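Local coordinates for putative signal recognition particle protein (Chaetomium thermophilum, PDB 5CK4) that binds guanine nucleotides as the Arf-like GTPase beta subunit of the signal recognition particle receptor, a protein probably of the endoplasmic reticulum membrane, at residues Lys32-Glu40 against Val298-Trp309; Thr17-Pro27 against Tyr158-Leu168. All coordinates share one frame; numbering follows the deposited sequence.

In the fold
Both contacts belong to one P-loop GTPase domain built round a mixed beta sheet. Contact 2 pairs strand 21-25 with strand 159-170 inside that sheet. Contact 1 sets helix 32-40, which follows strand 21-25 across the P-loop, against the segment 298-309 near the C-terminus. The order along the chain is 17-27, 32-40, 158-168, 298-309, so the two contacts alternate. Their centres lie about 16 Å apart, yet they touch, for Lys32 packs on Leu168, and its NZ probably makes a weak hydrogen bond to the carbonyl oxygen of Pro27. Contact 2 thus leads into the P-loop, and contact 1 joins the phosphate-binding helix start to the loop that binds guanine.

Contact 1: residues Lys32-Glu40 against Val298-Trp309; sequences KTALLTLFE and VIGDGPGAERWW. With GDP (guanosine-5'-diphosphate), chain C.
Leu35 and Phe39 of the helix after the P-loop pack against Trp309, which lies in the C-terminal helix of this GTPase fold. Leu35 CD1 reaches CH2 of Trp309 at 3.6 Å and also touches the edge of the Trp308 ring. Phe39 turns its edge to one face of the six-membered ring of Trp309, an edge-to-face pair with planes at 61° and ring centroids 5.0 Å apart. On the opposite face of the indole lies the carbonyl oxygen of Ala305. Arg109 adds a cation-pi contact to Trp309. Trp308 NE1 is tied to Met294 O. Farther out, Leu38 CD2 packs on Ala305 CB at 3.7 Å.

Val298 links this apolar packing to the nucleotide. Its CG1, anti to the backbone N (chi1 177°), lies against Ala34, while CG2 meets Leu35 CD1 at 3.8 Å. The start of the helix grips the phosphates. Lys32 gives both its backbone N and NZ to O2B of GDP, and Thr33 likewise gives N and OG1 to O1B. Ala34 N bonds O1A. At the other end of the ligand, Ile299 lays CG1 and CD1 over one face of the guanine. Val298 N donates to the guanine O6 at 2.7 Å, with an angle of 157° at the hydrogen.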
loop_
_atom_site.group_PDB
_atom_site.type_symbol
_atom_site.label_atom_id
_atom_site.label_comp_id
_atom_site.label_asym_id
_atom_site.label_seq_id
_atom_site.Cartn_x
_atom_site.Cartn_y
_atom_site.Cartn_z
ATOM N N LYS A 32 7.791 6.608 -5.835
ATOM C CA LYS A 32 6.499 7.270 -5.630
ATOM C C LYS A 32 6.370 8.564 -6.446
ATOM O O LYS A 32 5.354 8.785 -7.108
ATOM C CB LYS A 32 6.235 7.517 -4.138
ATOM C CG LYS A 32 6.175 6.209 -3.314
ATOM C CD LYS A 32 5.748 6.437 -1.871
ATOM C CE LYS A 32 6.689 7.389 -1.139
ATOM N NZ LYS A 32 8.140 7.040 -1.315
ATOM N N THR A 33 7.398 9.403 -6.412
ATOM C CA THR A 33 7.376 10.654 -7.170
ATOM C C THR A 33 7.248 10.358 -8.658
ATOM O O THR A 33 6.437 10.973 -9.363
ATOM C CB THR A 33 8.638 11.513 -6.918
ATOM O OG1 THR A 33 8.773 11.779 -5.515
ATOM C CG2 THR A 33 8.550 12.840 -7.687
ATOM N N ALA A 34 8.039 9.397 -9.125
ATOM C CA ALA A 34 8.011 8.997 -10.532
ATOM C C ALA A 34 6.631 8.483 -10.951
ATOM O O ALA A 34 6.131 8.820 -12.027
ATOM C CB ALA A 34 9.086 7.939 -10.803
ATOM N N LEU A 35 6.030 7.654 -10.102
ATOM C CA LEU A 35 4.711 7.097 -10.384
ATOM C C LEU A 35 3.645 8.186 -10.465
ATOM O O LEU A 35 2.814 8.172 -11.368
ATOM C CB LEU A 35 4.320 6.065 -9.326
ATOM C CG LEU A 35 3.042 5.251 -9.552
ATOM C CD1 LEU A 35 3.089 4.487 -10.869
ATOM C CD2 LEU A 35 2.842 4.299 -8.383
ATOM N N LEU A 36 3.668 9.118 -9.512
ATOM C CA LEU A 36 2.746 10.244 -9.530
ATOM C C LEU A 36 2.907 11.049 -10.824
ATOM O O LEU A 36 1.923 11.481 -11.428
ATOM C CB LEU A 36 2.964 11.144 -8.307
ATOM C CG LEU A 36 2.059 12.375 -8.182
ATOM C CD1 LEU A 36 0.589 11.982 -8.254
ATOM C CD2 LEU A 36 2.354 13.148 -6.893
ATOM N N THR A 37 4.151 11.240 -11.251
ATOM C CA THR A 37 4.426 11.986 -12.473
ATOM C C THR A 37 3.820 11.275 -13.675
ATOM O O THR A 37 3.212 11.909 -14.531
ATOM C CB THR A 37 5.936 12.182 -12.696
ATOM O OG1 THR A 37 6.480 12.949 -11.616
ATOM C CG2 THR A 37 6.200 12.907 -14.008
ATOM N N LEU A 38 3.965 9.952 -13.715
ATOM C CA LEU A 38 3.399 9.159 -14.802
ATOM C C LEU A 38 1.876 9.242 -14.778
ATOM O O LEU A 38 1.233 9.404 -15.822
ATOM C CB LEU A 38 3.833 7.697 -14.688
ATOM C CG LEU A 38 3.283 6.757 -15.768
ATOM C CD1 LEU A 38 3.678 7.233 -17.152
ATOM C CD2 LEU A 38 3.751 5.315 -15.554
ATOM N N PHE A 39 1.316 9.139 -13.575
ATOM C CA PHE A 39 -0.126 9.145 -13.368
ATOM C C PHE A 39 -0.728 10.454 -13.835
ATOM O O PHE A 39 -1.797 10.470 -14.434
ATOM C CB PHE A 39 -0.457 8.901 -11.888
ATOM C CG PHE A 39 -1.933 8.984 -11.562
ATOM C CD1 PHE A 39 -2.746 7.866 -11.673
ATOM C CD2 PHE A 39 -2.497 10.169 -11.116
ATOM C CE1 PHE A 39 -4.096 7.933 -11.369
ATOM C CE2 PHE A 39 -3.848 10.246 -10.811
ATOM C CZ PHE A 39 -4.648 9.129 -10.933
ATOM N N GLU A 40 -0.031 11.554 -13.583
ATOM C CA GLU A 40 -0.550 12.866 -13.950
ATOM C C GLU A 40 -0.386 13.168 -15.445
ATOM O O GLU A 40 -1.294 13.712 -16.070
ATOM C CB GLU A 40 0.076 13.957 -13.074
ATOM C CG GLU A 40 -0.247 13.784 -11.589
ATOM C CD GLU A 40 0.291 14.910 -10.727
ATOM O OE1 GLU A 40 1.381 15.438 -11.038
ATOM O OE2 GLU A 40 -0.382 15.272 -9.739
ATOM N N VAL A 298 7.749 1.991 -13.831
ATOM C CA VAL A 298 7.391 3.349 -14.214
ATOM C C VAL A 298 8.228 3.821 -15.404
ATOM O O VAL A 298 7.752 4.589 -16.242
ATOM C CB VAL A 298 7.569 4.322 -13.021
ATOM C CG1 VAL A 298 7.276 5.749 -13.426
ATOM C CG2 VAL A 298 6.674 3.909 -11.868
ATOM N N ILE A 299 9.473 3.354 -15.481
ATOM C CA ILE A 299 10.350 3.703 -16.592
ATOM C C ILE A 299 11.006 2.437 -17.124
ATOM O O ILE A 299 10.921 1.396 -16.488
ATOM C CB ILE A 299 11.437 4.724 -16.181
ATOM C CG1 ILE A 299 12.457 4.077 -15.252
ATOM C CG2 ILE A 299 10.814 5.938 -15.507
ATOM C CD1 ILE A 299 13.578 5.012 -14.841
ATOM N N GLY A 300 11.628 2.519 -18.302
ATOM C CA GLY A 300 12.295 1.358 -18.877
ATOM C C GLY A 300 11.357 0.388 -19.575
ATOM O O GLY A 300 10.147 0.580 -19.584
ATOM N N ASP A 301 11.923 -0.656 -20.173
ATOM C CA ASP A 301 11.135 -1.685 -20.860
ATOM C C ASP A 301 10.582 -2.719 -19.874
ATOM O O ASP A 301 11.327 -3.264 -19.067
ATOM C CB ASP A 301 12.006 -2.415 -21.873
ATOM C CG ASP A 301 12.432 -1.530 -23.014
ATOM O OD1 ASP A 301 11.645 -0.640 -23.401
ATOM O OD2 ASP A 301 13.554 -1.743 -23.522
ATOM N N GLY A 302 9.287 -3.003 -19.956
ATOM C CA GLY A 302 8.669 -3.950 -19.048
ATOM C C GLY A 302 7.156 -3.922 -19.110
ATOM O O GLY A 302 6.590 -3.364 -20.046
ATOM N N PRO A 303 6.494 -4.520 -18.106
ATOM C CA PRO A 303 5.025 -4.620 -18.043
ATOM C C PRO A 303 4.331 -3.263 -17.935
ATOM O O PRO A 303 3.139 -3.155 -18.226
ATOM C CB PRO A 303 4.767 -5.396 -16.741
ATOM C CG PRO A 303 6.079 -5.934 -16.303
ATOM C CD PRO A 303 7.152 -5.104 -16.924
ATOM N N GLY A 304 5.064 -2.253 -17.476
ATOM C CA GLY A 304 4.531 -0.914 -17.314
ATOM C C GLY A 304 3.657 -0.750 -16.091
ATOM O O GLY A 304 3.737 -1.534 -15.136
ATOM N N ALA A 305 2.794 0.261 -16.120
ATOM C CA ALA A 305 2.000 0.597 -14.939
ATOM C C ALA A 305 0.492 0.407 -15.132
ATOM O O ALA A 305 -0.275 0.566 -14.188
ATOM C CB ALA A 305 2.291 2.033 -14.502
ATOM N N GLU A 306 0.068 0.069 -16.348
ATOM C CA GLU A 306 -1.362 -0.018 -16.646
ATOM C C GLU A 306 -2.134 -1.074 -15.845
ATOM O O GLU A 306 -3.294 -0.853 -15.481
ATOM C CB GLU A 306 -1.600 -0.197 -18.148
ATOM C CG GLU A 306 -1.486 1.103 -18.931
ATOM C CD GLU A 306 -2.570 2.116 -18.571
ATOM O OE1 GLU A 306 -3.664 1.706 -18.124
ATOM O OE2 GLU A 306 -2.327 3.330 -18.740
ATOM N N ARG A 307 -1.509 -2.216 -15.583
ATOM C CA ARG A 307 -2.168 -3.248 -14.784
ATOM C C ARG A 307 -2.454 -2.751 -13.366
ATOM O O ARG A 307 -3.476 -3.108 -12.776
ATOM C CB ARG A 307 -1.346 -4.536 -14.727
ATOM C CG ARG A 307 -1.266 -5.290 -16.046
ATOM C CD ARG A 307 -1.142 -6.789 -15.803
ATOM N NE ARG A 307 -2.299 -7.311 -15.075
ATOM C CZ ARG A 307 -2.224 -8.079 -13.990
ATOM N NH1 ARG A 307 -1.041 -8.431 -13.495
ATOM N NH2 ARG A 307 -3.337 -8.498 -13.401
ATOM N N TRP A 308 -1.550 -1.936 -12.822
ATOM C CA TRP A 308 -1.773 -1.330 -11.511
ATOM C C TRP A 308 -3.006 -0.432 -11.560
ATOM O O TRP A 308 -3.869 -0.518 -10.692
ATOM C CB TRP A 308 -0.571 -0.493 -11.067
ATOM C CG TRP A 308 0.671 -1.237 -10.689
ATOM C CD1 TRP A 308 0.774 -2.523 -10.255
ATOM C CD2 TRP A 308 2.006 -0.706 -10.692
ATOM N NE1 TRP A 308 2.090 -2.834 -10.000
ATOM C CE2 TRP A 308 2.864 -1.734 -10.263
ATOM C CE3 TRP A 308 2.556 0.534 -11.042
ATOM C CZ2 TRP A 308 4.242 -1.553 -10.141
ATOM C CZ3 TRP A 308 3.925 0.712 -10.927
ATOM C CH2 TRP A 308 4.754 -0.328 -10.482
ATOM N N TRP A 309 -3.090 0.433 -12.576
ATOM C CA TRP A 309 -4.219 1.357 -12.696
ATOM C C TRP A 309 -5.544 0.621 -12.872
ATOM O O TRP A 309 -6.583 1.075 -12.395
ATOM C CB TRP A 309 -4.048 2.334 -13.873
ATOM C CG TRP A 309 -2.765 3.144 -13.903
ATOM C CD1 TRP A 309 -2.003 3.406 -15.003
ATOM C CD2 TRP A 309 -2.110 3.802 -12.800
ATOM N NE1 TRP A 309 -0.918 4.177 -14.662
ATOM C CE2 TRP A 309 -0.956 4.431 -13.316
ATOM C CE3 TRP A 309 -2.381 3.915 -11.433
ATOM C CZ2 TRP A 309 -0.078 5.158 -12.514
ATOM C CZ3 TRP A 309 -1.505 4.635 -10.639
ATOM C CH2 TRP A 309 -0.373 5.252 -11.183
HETATM P PB GDP C . 10.373 8.116 -4.130
HETATM O O1B GDP C . 9.456 9.280 -4.370
HETATM O O2B GDP C . 9.560 6.920 -3.655
HETATM O O3B GDP C . 11.426 8.394 -3.082
HETATM O O3A GDP C . 11.114 7.648 -5.473
HETATM P PA GDP C . 11.471 8.545 -6.769
HETATM O O1A GDP C . 10.238 8.857 -7.556
HETATM O O2A GDP C . 12.275 9.770 -6.415
HETATM O "O5'" GDP C . 12.340 7.431 -7.508
HETATM C "C5'" GDP C . 13.558 6.985 -6.933
HETATM C "C4'" GDP C . 14.488 6.601 -8.072
HETATM O "O4'" GDP C . 14.011 5.403 -8.689
HETATM C "C3'" GDP C . 14.534 7.663 -9.162
HETATM O "O3'" GDP C . 15.866 7.677 -9.677
HETATM C "C2'" GDP C . 13.610 7.126 -10.239
HETATM O "O2'" GDP C . 13.979 7.547 -11.550
HETATM C "C1'" GDP C . 13.822 5.636 -10.090
HETATM N N9 GDP C . 12.671 4.848 -10.580
HETATM C C8 GDP C . 11.362 5.040 -10.311
HETATM N N7 GDP C . 10.610 4.085 -10.926
HETATM C C5 GDP C . 11.455 3.266 -11.570
HETATM C C6 GDP C . 11.330 2.073 -12.419
HETATM O O6 GDP C . 10.197 1.588 -12.649
HETATM N N1 GDP C . 12.465 1.520 -12.887
HETATM C C2 GDP C . 13.689 2.034 -12.639
HETATM N N2 GDP C . 14.786 1.431 -13.158
HETATM N N3 GDP C . 13.877 3.135 -11.873
HETATM C C4 GDP C . 12.810 3.775 -11.336
#

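Contact 2: residues Thr17-Pro27 against Tyr158-Leu168; sequences TTLPSVLLIGP and YKSKLKAVIFL
Strands 21-25 and 159-168 run parallel, their axes 4.6 Å apart at closest approach and 20° from exact alignment. From Leu23 onward the ladder is regular: Leu23 and Ile25 each use N and O toward the neighbouring strand, and Leu168 N closes it on Ile25 O. A beta bulge shifts the register by one between Ser21 and Val22. Ser21 N bonds Lys161 O and Ser21 O takes Lys163 N, both nearly straight at the hydrogen. Closer to the N-terminus, Thr18 N bonds Lys159 O, and a water bridges Thr18 O and Lys161 N.

Side chains alternate between the two sheet faces. On one, Val22 CG1 meets Ile166 CG1 at 3.9 Å and Leu24 CD1 lies 3.8 Å from Ile166 CG2. On the other, Leu23 crosses Leu162 at about a right angle, with Leu23 CG 3.7 Å from Leu162 CD1. Ile25 splits its branches there: CD1 packs on Val165 CG1, and CG2 reaches Phe167 CD2 at 3.8 Å. Helices 123-131 and 180-201 cover this face. Ser160 OG, anti to its own N (chi1 177°), turns toward Leu19 O and accepts from Ser21 OG at 2.8 Å. A valine at Ser21 would remove that donor and would probably leave the Ser160 hydroxyl without its hydroxyl mate beside the bulge.

At the far end, Gly26 CA lies over one face of the Phe167 ring. It also sits close to Leu168 O. Strand 21-25 here runs directly into the phosphate-binding loop, the strand-loop-helix arrangement of P-loop GTPases.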
loop_
_atom_site.group_PDB
_atom_site.type_symbol
_atom_site.label_atom_id
_atom_site.label_comp_id
_atom_site.label_asym_id
_atom_site.label_seq_id
_atom_site.Cartn_x
_atom_site.Cartn_y
_atom_site.Cartn_z
ATOM N N THR A 17 -16.682 18.145 -1.804
ATOM C CA THR A 17 -16.080 16.825 -1.967
ATOM C C THR A 17 -15.625 16.578 -3.405
ATOM O O THR A 17 -16.308 16.949 -4.359
ATOM C CB THR A 17 -17.043 15.705 -1.532
ATOM O OG1 THR A 17 -18.319 15.910 -2.149
ATOM C CG2 THR A 17 -17.214 15.708 -0.018
ATOM N N THR A 18 -14.465 15.949 -3.550
ATOM C CA THR A 18 -13.896 15.682 -4.865
ATOM C C THR A 18 -13.915 14.198 -5.205
ATOM O O THR A 18 -14.638 13.420 -4.584
ATOM C CB THR A 18 -12.447 16.196 -4.963
ATOM O OG1 THR A 18 -11.782 15.988 -3.711
ATOM C CG2 THR A 18 -12.434 17.674 -5.287
ATOM N N LEU A 19 -13.121 13.819 -6.205
ATOM C CA LEU A 19 -12.936 12.420 -6.579
ATOM C C LEU A 19 -12.379 11.636 -5.395
ATOM O O LEU A 19 -11.749 12.214 -4.509
ATOM C CB LEU A 19 -11.972 12.313 -7.767
ATOM C CG LEU A 19 -12.472 12.715 -9.157
ATOM C CD1 LEU A 19 -11.324 12.669 -10.148
ATOM C CD2 LEU A 19 -13.600 11.804 -9.611
ATOM N N PRO A 20 -12.604 10.314 -5.374
ATOM C CA PRO A 20 -12.064 9.517 -4.267
ATOM C C PRO A 20 -10.535 9.428 -4.323
ATOM O O PRO A 20 -9.954 9.685 -5.381
ATOM C CB PRO A 20 -12.704 8.144 -4.481
ATOM C CG PRO A 20 -13.040 8.106 -5.933
ATOM C CD PRO A 20 -13.399 9.500 -6.310
ATOM N N SER A 21 -9.911 9.076 -3.197
ATOM C CA SER A 21 -8.454 9.058 -3.057
ATOM C C SER A 21 -7.829 7.665 -2.966
ATOM O O SER A 21 -8.410 6.726 -2.415
ATOM C CB SER A 21 -8.040 9.844 -1.805
ATOM O OG SER A 21 -7.923 11.230 -2.069
ATOM N N VAL A 22 -6.622 7.553 -3.501
ATOM C CA VAL A 22 -5.790 6.370 -3.320
ATOM C C VAL A 22 -4.464 6.812 -2.697
ATOM O O VAL A 22 -3.720 7.595 -3.296
ATOM C CB VAL A 22 -5.565 5.650 -4.667
ATOM C CG1 VAL A 22 -4.601 4.477 -4.521
ATOM C CG2 VAL A 22 -6.927 5.191 -5.261
ATOM N N LEU A 23 -4.175 6.340 -1.485
ATOM C CA LEU A 23 -2.900 6.665 -0.842
ATOM C C LEU A 23 -1.748 5.888 -1.457
ATOM O O LEU A 23 -1.776 4.658 -1.545
ATOM C CB LEU A 23 -2.929 6.393 0.672
ATOM C CG LEU A 23 -3.564 7.451 1.579
ATOM C CD1 LEU A 23 -3.582 6.962 3.017
ATOM C CD2 LEU A 23 -2.826 8.785 1.474
ATOM N N LEU A 24 -0.720 6.617 -1.861
ATOM C CA LEU A 24 0.487 6.005 -2.383
ATOM C C LEU A 24 1.533 6.009 -1.256
ATOM O O LEU A 24 2.003 7.068 -0.838
ATOM C CB LEU A 24 0.958 6.792 -3.610
ATOM C CG LEU A 24 2.251 6.313 -4.284
ATOM C CD1 LEU A 24 2.123 4.859 -4.695
ATOM C CD2 LEU A 24 2.594 7.202 -5.482
ATOM N N ILE A 25 1.869 4.821 -0.759
ATOM C CA ILE A 25 2.679 4.641 0.444
ATOM C C ILE A 25 3.905 3.795 0.090
ATOM O O ILE A 25 3.814 2.916 -0.756
ATOM C CB ILE A 25 1.868 3.846 1.501
ATOM C CG1 ILE A 25 0.637 4.628 1.947
ATOM C CG2 ILE A 25 2.703 3.502 2.729
ATOM C CD1 ILE A 25 -0.204 3.865 2.984
ATOM N N GLY A 26 5.041 4.043 0.738
ATOM C CA GLY A 26 6.194 3.168 0.570
ATOM C C GLY A 26 7.482 3.827 1.013
ATOM O O GLY A 26 7.513 5.039 1.236
ATOM N N PRO A 27 8.559 3.035 1.138
ATOM C CA PRO A 27 9.829 3.619 1.577
ATOM C C PRO A 27 10.381 4.566 0.520
ATOM O O PRO A 27 10.021 4.459 -0.654
ATOM C CB PRO A 27 10.749 2.404 1.721
ATOM C CG PRO A 27 10.174 1.375 0.792
ATOM C CD PRO A 27 8.684 1.606 0.791
ATOM N N TYR A 158 -13.184 20.158 -0.490
ATOM C CA TYR A 158 -11.804 19.686 -0.496
ATOM C C TYR A 158 -11.620 18.441 0.368
ATOM O O TYR A 158 -10.539 18.201 0.910
ATOM C CB TYR A 158 -10.844 20.793 -0.053
ATOM C CG TYR A 158 -11.415 21.765 0.955
ATOM C CD1 TYR A 158 -11.446 21.459 2.309
ATOM C CD2 TYR A 158 -11.909 22.997 0.551
ATOM C CE1 TYR A 158 -11.965 22.351 3.233
ATOM C CE2 TYR A 158 -12.430 23.895 1.465
ATOM C CZ TYR A 158 -12.455 23.568 2.804
ATOM O OH TYR A 158 -12.974 24.463 3.713
ATOM N N LYS A 159 -12.682 17.653 0.492
ATOM C CA LYS A 159 -12.608 16.381 1.199
ATOM C C LYS A 159 -12.738 15.232 0.207
ATOM O O LYS A 159 -13.624 15.241 -0.650
ATOM C CB LYS A 159 -13.696 16.291 2.269
ATOM C CG LYS A 159 -13.580 17.345 3.365
ATOM C CD LYS A 159 -12.308 17.165 4.183
ATOM C CE LYS A 159 -12.333 15.857 4.965
ATOM N NZ LYS A 159 -11.071 15.616 5.723
ATOM N N SER A 160 -11.854 14.247 0.321
ATOM C CA SER A 160 -11.867 13.114 -0.592
ATOM C C SER A 160 -11.902 11.784 0.159
ATOM O O SER A 160 -11.130 11.564 1.091
ATOM C CB SER A 160 -10.650 13.157 -1.518
ATOM O OG SER A 160 -10.619 12.018 -2.360
ATOM N N LYS A 161 -12.799 10.900 -0.258
ATOM C CA LYS A 161 -12.943 9.595 0.377
ATOM C C LYS A 161 -11.791 8.650 0.007
ATOM O O LYS A 161 -11.499 8.438 -1.171
ATOM C CB LYS A 161 -14.295 8.983 -0.003
ATOM C CG LYS A 161 -14.601 7.647 0.649
ATOM C CD LYS A 161 -16.108 7.368 0.614
ATOM C CE LYS A 161 -16.436 5.957 1.084
ATOM N NZ LYS A 161 -15.780 4.929 0.224
ATOM N N LEU A 162 -11.133 8.096 1.023
ATOM C CA LEU A 162 -10.061 7.123 0.809
ATOM C C LEU A 162 -10.645 5.762 0.433
ATOM O O LEU A 162 -11.417 5.185 1.197
ATOM C CB LEU A 162 -9.214 6.994 2.072
ATOM C CG LEU A 162 -8.057 6.000 1.978
ATOM C CD1 LEU A 162 -7.070 6.429 0.896
ATOM C CD2 LEU A 162 -7.372 5.870 3.330
ATOM N N LYS A 163 -10.289 5.244 -0.741
ATOM C CA LYS A 163 -10.873 3.981 -1.202
ATOM C C LYS A 163 -9.862 2.867 -1.477
ATOM O O LYS A 163 -10.245 1.705 -1.644
ATOM C CB LYS A 163 -11.754 4.202 -2.433
ATOM C CG LYS A 163 -12.962 5.096 -2.168
ATOM C CD LYS A 163 -14.103 4.802 -3.127
ATOM C CE LYS A 163 -14.747 3.449 -2.836
ATOM N NZ LYS A 163 -16.102 3.322 -3.462
ATOM N N ALA A 164 -8.580 3.207 -1.525
ATOM C CA ALA A 164 -7.557 2.186 -1.742
ATOM C C ALA A 164 -6.174 2.665 -1.364
ATOM O O ALA A 164 -5.939 3.858 -1.196
ATOM C CB ALA A 164 -7.563 1.699 -3.193
ATOM N N VAL A 165 -5.255 1.713 -1.256
ATOM C CA VAL A 165 -3.866 2.001 -0.943
ATOM C C VAL A 165 -2.983 1.308 -1.967
ATOM O O VAL A 165 -3.188 0.141 -2.275
ATOM C CB VAL A 165 -3.504 1.443 0.452
ATOM C CG1 VAL A 165 -1.967 1.442 0.679
ATOM C CG2 VAL A 165 -4.209 2.232 1.528
ATOM N N ILE A 166 -2.014 2.029 -2.517
ATOM C CA ILE A 166 -0.944 1.358 -3.242
ATOM C C ILE A 166 0.314 1.407 -2.377
ATOM O O ILE A 166 0.760 2.494 -1.978
ATOM C CB ILE A 166 -0.664 2.030 -4.595
ATOM C CG1 ILE A 166 -1.873 1.911 -5.525
ATOM C CG2 ILE A 166 0.582 1.411 -5.242
ATOM C CD1 ILE A 166 -1.721 2.735 -6.839
ATOM N N PHE A 167 0.861 0.240 -2.042
ATOM C CA PHE A 167 2.130 0.191 -1.314
ATOM C C PHE A 167 3.242 -0.129 -2.315
ATOM O O PHE A 167 3.342 -1.268 -2.796
ATOM C CB PHE A 167 2.088 -0.866 -0.213
ATOM C CG PHE A 167 3.330 -0.889 0.649
ATOM C CD1 PHE A 167 4.448 -1.632 0.273
ATOM C CD2 PHE A 167 3.391 -0.137 1.820
ATOM C CE1 PHE A 167 5.593 -1.637 1.062
ATOM C CE2 PHE A 167 4.530 -0.148 2.615
ATOM C CZ PHE A 167 5.625 -0.894 2.239
ATOM N N LEU A 168 4.067 0.870 -2.628
ATOM C CA LEU A 168 5.102 0.728 -3.655
ATOM C C LEU A 168 6.440 0.368 -3.021
ATOM O O LEU A 168 6.826 0.945 -2.018
ATOM C CB LEU A 168 5.255 2.027 -4.430
ATOM C CG LEU A 168 5.979 2.078 -5.785
ATOM C CD1 LEU A 168 5.167 1.375 -6.873
ATOM C CD2 LEU A 168 6.209 3.523 -6.173
HETATM O O HOH W 1 -15.480 19.366 -0.040
HETATM O O HOH W 2 -14.414 11.550 -2.688
#